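PDB 3EP1: PGRP-Hd - Peptidoglycan recognition protein homologue from Alvinella pompejana, which probably recognises bacterial peptidoglycan in innate immunity through a fold related to N-acetylmuramoyl-L-alanine amidases. Local coordinates for residues F82-D85 against V89-E92; Q9-I14 against D76-N81; Q126-A131 against Q160-M165. One frame throughout, in Å; residues are numbered along the deposited sequence.

Followed from the N terminus, the chain first lays down the loop 9-14, then strand 26-33 and helix 59-72, and contact 2 closes this long excursion when residues 76-81 return to meet it. Contact 1 follows at once: residues 82-85 and 89-92 form a tight hairpin that closes only a three-residue turn at the edge of the mixed sheet. Contact 3 comes last, joining helix 126-141 to helix 160-167 and closing the loop that carries strands 145-146 and 149-152 and helix 155-158. The three loops run in series, none nested or crossed. Contact 1 touches both others, Leu83 meeting Ile78 and Ile84 meeting Leu128 and Ala131, whereas contacts 2 and 3 have nearest atoms about 12 Å apart.

Contact 1: residues F82-D85 against V89-E92; sequences FLID and VIYE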
loop_
_atom_site.group_PDB
_atom_site.type_symbol
_atom_site.label_atom_id
_atom_site.label_comp_id
_atom_site.label_asym_id
_atom_site.label_seq_id
_atom_site.Cartn_x
_atom_site.Cartn_y
_atom_site.Cartn_z
ATOM N N PHE A 82 -7.844 -5.409 10.477
ATOM C CA PHE A 82 -6.540 -4.869 10.843
ATOM C C PHE A 82 -6.616 -4.181 12.199
ATOM O O PHE A 82 -7.690 -3.792 12.647
ATOM C CB PHE A 82 -6.060 -3.827 9.827
ATOM C CG PHE A 82 -5.809 -4.374 8.453
ATOM C CD1 PHE A 82 -6.782 -4.282 7.466
ATOM C CD2 PHE A 82 -4.600 -4.993 8.152
ATOM C CE1 PHE A 82 -6.557 -4.798 6.201
ATOM C CE2 PHE A 82 -4.365 -5.513 6.893
ATOM C CZ PHE A 82 -5.349 -5.416 5.913
ATOM N N LEU A 83 -5.464 -4.019 12.840
ATOM C CA LEU A 83 -5.383 -3.346 14.129
ATOM C C LEU A 83 -4.124 -2.485 14.101
ATOM O O LEU A 83 -3.131 -2.858 13.488
ATOM C CB LEU A 83 -5.315 -4.359 15.277
ATOM C CG LEU A 83 -6.427 -5.404 15.400
ATOM C CD1 LEU A 83 -6.116 -6.589 14.500
ATOM C CD2 LEU A 83 -6.538 -5.871 16.845
ATOM N N ILE A 84 -4.166 -1.342 14.774
ATOM C CA ILE A 84 -3.045 -0.405 14.785
ATOM C C ILE A 84 -2.722 0.056 16.209
ATOM O O ILE A 84 -3.625 0.446 16.944
ATOM C CB ILE A 84 -3.403 0.838 13.918
ATOM C CG1 ILE A 84 -3.903 0.377 12.541
ATOM C CG2 ILE A 84 -2.209 1.773 13.806
ATOM C CD1 ILE A 84 -4.351 1.491 11.611
ATOM N N ASP A 85 -1.452 0.003 16.609
ATOM C CA ASP A 85 -1.088 0.449 17.954
ATOM C C ASP A 85 -0.610 1.900 17.944
ATOM O O ASP A 85 -0.452 2.503 16.887
ATOM C CB ASP A 85 -0.029 -0.465 18.607
ATOM C CG ASP A 85 1.312 -0.447 17.890
ATOM O OD1 ASP A 85 1.619 0.535 17.179
ATOM O OD2 ASP A 85 2.075 -1.422 18.066
ATOM N N VAL A 89 2.373 0.728 14.481
ATOM C CA VAL A 89 2.528 -0.636 13.999
ATOM C C VAL A 89 1.170 -1.179 13.544
ATOM O O VAL A 89 0.192 -1.111 14.277
ATOM C CB VAL A 89 3.098 -1.549 15.113
ATOM C CG1 VAL A 89 3.304 -2.960 14.583
ATOM C CG2 VAL A 89 4.415 -0.965 15.639
ATOM N N ILE A 90 1.113 -1.715 12.331
ATOM C CA ILE A 90 -0.130 -2.270 11.800
ATOM C C ILE A 90 -0.115 -3.795 11.863
ATOM O O ILE A 90 0.836 -4.421 11.404
ATOM C CB ILE A 90 -0.346 -1.865 10.325
ATOM C CG1 ILE A 90 -0.356 -0.344 10.181
ATOM C CG2 ILE A 90 -1.659 -2.423 9.826
ATOM C CD1 ILE A 90 -0.550 0.138 8.738
ATOM N N TYR A 91 -1.169 -4.393 12.415
ATOM C CA TYR A 91 -1.238 -5.849 12.514
ATOM C C TYR A 91 -2.333 -6.426 11.647
ATOM O O TYR A 91 -3.439 -5.891 11.575
ATOM C CB TYR A 91 -1.491 -6.315 13.956
ATOM C CG TYR A 91 -0.464 -5.860 14.958
ATOM C CD1 TYR A 91 -0.597 -4.636 15.605
ATOM C CD2 TYR A 91 0.651 -6.645 15.250
ATOM C CE1 TYR A 91 0.348 -4.201 16.517
ATOM C CE2 TYR A 91 1.609 -6.216 16.165
ATOM C CZ TYR A 91 1.451 -4.996 16.794
ATOM O OH TYR A 91 2.387 -4.555 17.710
ATOM N N GLU A 92 -2.032 -7.541 11.004
ATOM C CA GLU A 92 -3.015 -8.173 10.159
ATOM C C GLU A 92 -3.989 -8.983 11.008
ATOM O O GLU A 92 -3.579 -9.816 11.807
ATOM C CB GLU A 92 -2.346 -9.088 9.125
ATOM C CG GLU A 92 -3.366 -9.912 8.349
ATOM C CD GLU A 92 -2.751 -10.945 7.441
ATOM O OE1 GLU A 92 -1.616 -11.395 7.711
ATOM O OE2 GLU A 92 -3.428 -11.324 6.464
#
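Ile84 and Ile90 meet on one face of the sheet, CG1 of Ile84 lying 4.3 Å from CG1 of Ile90, and on the same face CD2 of Phe82 lies 4.2 Å from the CG2 branch of Ile90. Helix 126-141 packs against this face through Leu128, Ala131 and Leu135, Trp96 meets the Phe82 ring edge-to-face, and on the other face, to which Leu83 and Tyr91 turn, Leu83 rests on Leu66 of helix 59-72. Leu83 and Tyr91 form an antiparallel hydrogen-bonded pair, bonded in both directions; Tyr91 N reaches Leu83 O at 2.7 Å in a nearly straight bond (175°), and the return bond comes from Leu83 N to Tyr91 O. This is a beta hairpin in miniature, an antiparallel pair at the edge of the central mixed sheet of the amidase-like fold, with strand 82-84 bonded on its other side to strand 110-115. Toward the turn, Asp85 N adds a bond to Val89 O. The Asp85 carboxylate then reaches across the turn, chi1 of 65° swinging it over to Val89 N. Its OD1 takes Val89 N at 2.8 Å, met from above the carboxylate plane, and also accepts from Asp87 N, gripping the turn twice. OD2 lies at the edge of the Tyr91 ring, 3.2 Å from Tyr91 OH, with carboxylate and ring planes 80° apart.

Contact 2: residues Q9-I14 against D76-N81; sequences QQWAAI and DDIKYN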
loop_
_atom_site.group_PDB
_atom_site.type_symbol
_atom_site.label_atom_id
_atom_site.label_comp_id
_atom_site.label_asym_id
_atom_site.label_seq_id
_atom_site.Cartn_x
_atom_site.Cartn_y
_atom_site.Cartn_z
ATOM N N GLN A 9 0.797 -14.798 11.461
ATOM C CA GLN A 9 1.769 -15.688 12.073
ATOM C C GLN A 9 2.795 -15.000 12.975
ATOM O O GLN A 9 3.376 -15.646 13.844
ATOM C CB GLN A 9 2.490 -16.509 11.004
ATOM C CG GLN A 9 3.548 -17.413 11.594
ATOM C CD GLN A 9 3.908 -18.605 10.721
ATOM O OE1 GLN A 9 4.628 -19.502 11.164
ATOM N NE2 GLN A 9 3.410 -18.624 9.483
ATOM N N GLN A 10 3.018 -13.704 12.787
ATOM C CA GLN A 10 3.996 -13.006 13.619
ATOM C C GLN A 10 3.441 -12.821 15.027
ATOM O O GLN A 10 4.208 -12.693 15.979
ATOM C CB GLN A 10 4.388 -11.655 13.002
ATOM C CG GLN A 10 5.827 -11.218 13.310
ATOM C CD GLN A 10 6.458 -10.398 12.179
ATOM O OE1 GLN A 10 6.601 -10.869 11.048
ATOM N NE2 GLN A 10 6.846 -9.166 12.490
ATOM N N TRP A 11 2.117 -12.794 15.174
ATOM C CA TRP A 11 1.558 -12.680 16.517
ATOM C C TRP A 11 0.971 -14.010 16.988
ATOM O O TRP A 11 0.169 -14.044 17.914
ATOM C CB TRP A 11 0.516 -11.548 16.643
ATOM C CG TRP A 11 -0.608 -11.500 15.643
ATOM C CD1 TRP A 11 -0.600 -10.873 14.429
ATOM C CD2 TRP A 11 -1.924 -12.045 15.801
ATOM N NE1 TRP A 11 -1.829 -10.985 13.824
ATOM C CE2 TRP A 11 -2.662 -11.700 14.641
ATOM C CE3 TRP A 11 -2.553 -12.789 16.806
ATOM C CZ2 TRP A 11 -3.998 -12.077 14.461
ATOM C CZ3 TRP A 11 -3.883 -13.166 16.628
ATOM C CH2 TRP A 11 -4.591 -12.807 15.463
ATOM N N ALA A 12 1.408 -15.099 16.351
ATOM C CA ALA A 12 0.972 -16.467 16.668
ATOM C C ALA A 12 -0.527 -16.698 16.553
ATOM O O ALA A 12 -1.130 -17.322 17.418
ATOM C CB ALA A 12 1.433 -16.850 18.063
ATOM N N ALA A 13 -1.124 -16.211 15.474
ATOM C CA ALA A 13 -2.557 -16.364 15.282
ATOM C C ALA A 13 -2.963 -17.805 14.996
ATOM O O ALA A 13 -2.234 -18.545 14.345
ATOM C CB ALA A 13 -3.024 -15.458 14.142
ATOM N N ILE A 14 -4.127 -18.197 15.506
ATOM C CA ILE A 14 -4.667 -19.526 15.257
ATOM C C ILE A 14 -5.524 -19.361 13.996
ATOM O O ILE A 14 -6.145 -18.320 13.806
ATOM C CB ILE A 14 -5.553 -20.000 16.429
ATOM C CG1 ILE A 14 -4.695 -20.208 17.679
ATOM C CG2 ILE A 14 -6.274 -21.288 16.057
ATOM C CD1 ILE A 14 -5.491 -20.591 18.900
ATOM N N ASP A 76 -15.815 -16.231 14.228
ATOM C CA ASP A 76 -15.003 -17.092 13.375
ATOM C C ASP A 76 -13.505 -16.795 13.465
ATOM O O ASP A 76 -12.694 -17.558 12.945
ATOM C CB ASP A 76 -15.410 -16.937 11.901
ATOM C CG ASP A 76 -16.818 -17.417 11.621
ATOM O OD1 ASP A 76 -17.296 -18.311 12.348
ATOM O OD2 ASP A 76 -17.434 -16.916 10.656
ATOM N N ASP A 77 -13.148 -15.684 14.106
ATOM C CA ASP A 77 -11.753 -15.261 14.216
ATOM C C ASP A 77 -11.747 -13.894 14.887
ATOM O O ASP A 77 -12.804 -13.383 15.249
ATOM C CB ASP A 77 -11.155 -15.172 12.802
ATOM C CG ASP A 77 -9.670 -14.841 12.793
ATOM O OD1 ASP A 77 -8.983 -15.045 13.812
ATOM O OD2 ASP A 77 -9.190 -14.387 11.736
ATOM N N ILE A 78 -10.564 -13.314 15.074
ATOM C CA ILE A 78 -10.469 -11.986 15.672
ATOM C C ILE A 78 -11.426 -11.126 14.823
ATOM O O ILE A 78 -11.499 -11.304 13.607
ATOM C CB ILE A 78 -8.987 -11.480 15.630
ATOM C CG1 ILE A 78 -8.824 -10.234 16.498
ATOM C CG2 ILE A 78 -8.543 -11.225 14.190
ATOM C CD1 ILE A 78 -7.381 -9.830 16.688
ATOM N N LYS A 79 -12.175 -10.235 15.470
ATOM C CA LYS A 79 -13.183 -9.382 14.818
ATOM C C LYS A 79 -12.777 -8.413 13.712
ATOM O O LYS A 79 -13.559 -8.149 12.793
ATOM C CB LYS A 79 -13.926 -8.554 15.868
ATOM C CG LYS A 79 -14.671 -9.345 16.912
ATOM C CD LYS A 79 -15.307 -8.400 17.915
ATOM C CE LYS A 79 -15.944 -9.160 19.058
ATOM N NZ LYS A 79 -16.351 -8.243 20.152
ATOM N N TYR A 80 -11.570 -7.876 13.794
ATOM C CA TYR A 80 -11.141 -6.895 12.818
ATOM C C TYR A 80 -10.255 -7.365 11.675
ATOM O O TYR A 80 -9.595 -8.395 11.765
ATOM C CB TYR A 80 -10.470 -5.749 13.563
ATOM C CG TYR A 80 -11.251 -5.312 14.785
ATOM C CD1 TYR A 80 -10.961 -5.837 16.045
ATOM C CD2 TYR A 80 -12.291 -4.389 14.680
ATOM C CE1 TYR A 80 -11.686 -5.447 17.174
ATOM C CE2 TYR A 80 -13.025 -3.998 15.805
ATOM C CZ TYR A 80 -12.714 -4.528 17.047
ATOM O OH TYR A 80 -13.418 -4.128 18.160
ATOM N N ASN A 81 -10.264 -6.588 10.595
ATOM C CA ASN A 81 -9.456 -6.862 9.406
ATOM C C ASN A 81 -8.009 -6.448 9.660
ATOM O O ASN A 81 -7.082 -7.044 9.117
ATOM C CB ASN A 81 -9.994 -6.073 8.209
ATOM C CG ASN A 81 -11.328 -6.583 7.727
ATOM O OD1 ASN A 81 -11.395 -7.555 6.978
ATOM N ND2 ASN A 81 -12.402 -5.939 8.164
#
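Trp11 and Ile78 point toward one another across the gap between two loops, and their side chains touch at their far ends: CH2 of the indole benzene ring lies 4.3 Å from CD1 of Ile78, which approaches the ring obliquely. A chi1 of 51° swings the indole toward the 76-81 loop. Ala13 folds back against one face of the same ring, its CB 3.3 Å above the indole plane and offset toward the rim. The other end of the indole is tied down, since Trp11 NE1 donates to Glu92 O of the neighbouring hairpin, and its orientation is thus set by both packing and a polar anchor. Beside this apolar touch, the end of the Asp77 carboxylate turns to the same gap, OD1 staying 4.3 Å from Ile14 O. Two acceptors face each other here, and donors from elsewhere serve them, as Gln67 NE2 bonds to both and Arg8 forms a salt bridge with Asp77 OD2. The contact joins the residues after a short 3-10 segment to the irregular segment 76-81 by a small area, 98 Å² in all. Helix 59-72 flanks it, Trp11 resting on Glu60, Val63 and Gln67 and Ile78 on Asp70, while the loop 76-81 runs on directly into strand 82-84.

Contact 3: residues Q126-A131 against Q160-M165; sequences QALQDA and QAFYDM
Gln129 and Met165 reach toward each other from opposite directions, and their torsions explain the meeting. Met165 sets CG opposite its backbone N (chi1 178°) and stays extended through chi2, then bends at chi3 (91°), turning the terminal methyl over the face of the Gln129 amide. Gln129 carries CG beside its own backbone N (chi1 -77°) and runs out extended to the amide. Both sulfur and methyl lie over one face of the amide, Met165 SD 3.2 Å from Gln129 NE2 and Met165 CE 3.4 Å from Gln129 CD, so the thioether stacks on the flat group and does not meet an N-H in its plane. NE2 itself donates to Pro124 O, a bond that fixes the rotation of the amide. With an alanine here the amide is gone, and Met165 would probably lose the flat surface it lies on, while Pro124 O would lose this donor. Next to this pair, Leu128 extends its CD2 branch to the edge of the Phe162 ring, near the ring plane and 4.2 Å from CE2. The helix backbones stay well separated, the nearest CA atoms, of Gln129 and Phe162, being 10.1 Å apart, and side chains bridge the interval. Leu128 and Phe162 both rest on Val115 of strand 110-115, and Leu128 continues to Ile84 of strand 82-84, while Met165 is backed by Leu172 and Cys173, the latter disulfide-bonded to Cys169.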
loop_
_atom_site.group_PDB
_atom_site.type_symbol
_atom_site.label_atom_id
_atom_site.label_comp_id
_atom_site.label_asym_id
_atom_site.label_seq_id
_atom_site.Cartn_x
_atom_site.Cartn_y
_atom_site.Cartn_z
ATOM N N GLN A 126 0.399 10.724 16.783
ATOM C CA GLN A 126 0.542 11.062 15.381
ATOM C C GLN A 126 0.985 9.828 14.621
ATOM O O GLN A 126 0.641 9.649 13.453
ATOM C CB GLN A 126 1.578 12.171 15.202
ATOM C CG GLN A 126 1.732 12.633 13.770
ATOM C CD GLN A 126 0.481 13.311 13.239
ATOM O OE1 GLN A 126 0.020 14.313 13.795
ATOM N NE2 GLN A 126 -0.073 12.771 12.155
ATOM N N ALA A 127 1.755 8.978 15.296
ATOM C CA ALA A 127 2.264 7.756 14.689
ATOM C C ALA A 127 1.130 6.832 14.277
ATOM O O ALA A 127 1.200 6.189 13.236
ATOM C CB ALA A 127 3.192 7.043 15.659
ATOM N N LEU A 128 0.094 6.773 15.109
ATOM C CA LEU A 128 -1.066 5.929 14.853
ATOM C C LEU A 128 -1.866 6.479 13.672
ATOM O O LEU A 128 -2.313 5.724 12.812
ATOM C CB LEU A 128 -1.939 5.849 16.114
ATOM C CG LEU A 128 -3.087 4.835 16.133
ATOM C CD1 LEU A 128 -3.487 4.559 17.574
ATOM C CD2 LEU A 128 -4.267 5.352 15.333
ATOM N N GLN A 129 -2.041 7.794 13.633
ATOM C CA GLN A 129 -2.769 8.431 12.538
ATOM C C GLN A 129 -2.124 8.180 11.184
ATOM O O GLN A 129 -2.814 7.864 10.220
ATOM C CB GLN A 129 -2.859 9.934 12.758
ATOM C CG GLN A 129 -3.884 10.347 13.783
ATOM C CD GLN A 129 -3.890 11.841 14.001
ATOM O OE1 GLN A 129 -3.965 12.618 13.049
ATOM N NE2 GLN A 129 -3.813 12.254 15.257
ATOM N N ASP A 130 -0.803 8.332 11.110
ATOM C CA ASP A 130 -0.088 8.122 9.855
ATOM C C ASP A 130 -0.216 6.684 9.375
ATOM O O ASP A 130 -0.348 6.446 8.178
ATOM C CB ASP A 130 1.390 8.488 10.008
ATOM C CG ASP A 130 1.592 9.955 10.347
ATOM O OD1 ASP A 130 2.438 10.255 11.212
ATOM O OD2 ASP A 130 0.906 10.813 9.751
ATOM N N ALA A 131 -0.171 5.732 10.305
ATOM C CA ALA A 131 -0.303 4.320 9.948
ATOM C C ALA A 131 -1.708 4.123 9.403
ATOM O O ALA A 131 -1.910 3.446 8.396
ATOM C CB ALA A 131 -0.079 3.431 11.172
ATOM N N GLN A 160 -14.495 9.543 22.180
ATOM C CA GLN A 160 -14.812 10.944 21.936
ATOM C C GLN A 160 -13.660 11.682 21.282
ATOM O O GLN A 160 -13.837 12.345 20.263
ATOM C CB GLN A 160 -15.142 11.626 23.255
ATOM C CG GLN A 160 -16.606 11.965 23.447
ATOM C CD GLN A 160 -17.082 12.990 22.460
ATOM O OE1 GLN A 160 -16.332 13.891 22.083
ATOM N NE2 GLN A 160 -18.336 12.875 22.042
ATOM N N ALA A 161 -12.479 11.561 21.881
ATOM C CA ALA A 161 -11.301 12.233 21.362
ATOM C C ALA A 161 -11.024 11.879 19.906
ATOM O O ALA A 161 -10.666 12.743 19.118
ATOM C CB ALA A 161 -10.082 11.912 22.230
ATOM N N PHE A 162 -11.191 10.618 19.536
ATOM C CA PHE A 162 -10.933 10.227 18.158
ATOM C C PHE A 162 -11.979 10.796 17.217
ATOM O O PHE A 162 -11.657 11.293 16.146
ATOM C CB PHE A 162 -10.914 8.707 18.012
ATOM C CG PHE A 162 -9.953 8.220 16.971
ATOM C CD1 PHE A 162 -9.910 8.815 15.711
ATOM C CD2 PHE A 162 -9.067 7.184 17.255
ATOM C CE1 PHE A 162 -8.996 8.390 14.756
ATOM C CE2 PHE A 162 -8.147 6.748 16.304
ATOM C CZ PHE A 162 -8.110 7.351 15.054
ATOM N N TYR A 163 -13.237 10.692 17.619
ATOM C CA TYR A 163 -14.357 11.192 16.834
ATOM C C TYR A 163 -14.248 12.701 16.602
ATOM O O TYR A 163 -14.463 13.182 15.493
ATOM C CB TYR A 163 -15.669 10.883 17.558
ATOM C CG TYR A 163 -16.899 11.405 16.866
ATOM C CD1 TYR A 163 -17.485 10.702 15.816
ATOM C CD2 TYR A 163 -17.476 12.608 17.257
ATOM C CE1 TYR A 163 -18.622 11.182 15.176
ATOM C CE2 TYR A 163 -18.610 13.101 16.624
ATOM C CZ TYR A 163 -19.179 12.383 15.587
ATOM O OH TYR A 163 -20.316 12.863 14.968
ATOM N N ASP A 164 -13.921 13.440 17.656
ATOM C CA ASP A 164 -13.794 14.893 17.568
ATOM C C ASP A 164 -12.796 15.312 16.507
ATOM O O ASP A 164 -13.044 16.241 15.744
ATOM C CB ASP A 164 -13.344 15.473 18.912
ATOM C CG ASP A 164 -14.450 15.492 19.944
ATOM O OD1 ASP A 164 -14.135 15.710 21.134
ATOM O OD2 ASP A 164 -15.624 15.298 19.570
ATOM N N MET A 165 -11.665 14.615 16.476
ATOM C CA MET A 165 -10.584 14.900 15.539
ATOM C C MET A 165 -10.900 14.669 14.063
ATOM O O MET A 165 -10.510 15.470 13.207
ATOM C CB MET A 165 -9.360 14.076 15.918
ATOM C CG MET A 165 -8.207 14.275 14.973
ATOM S SD MET A 165 -6.873 13.177 15.374
ATOM C CE MET A 165 -7.305 11.774 14.317
#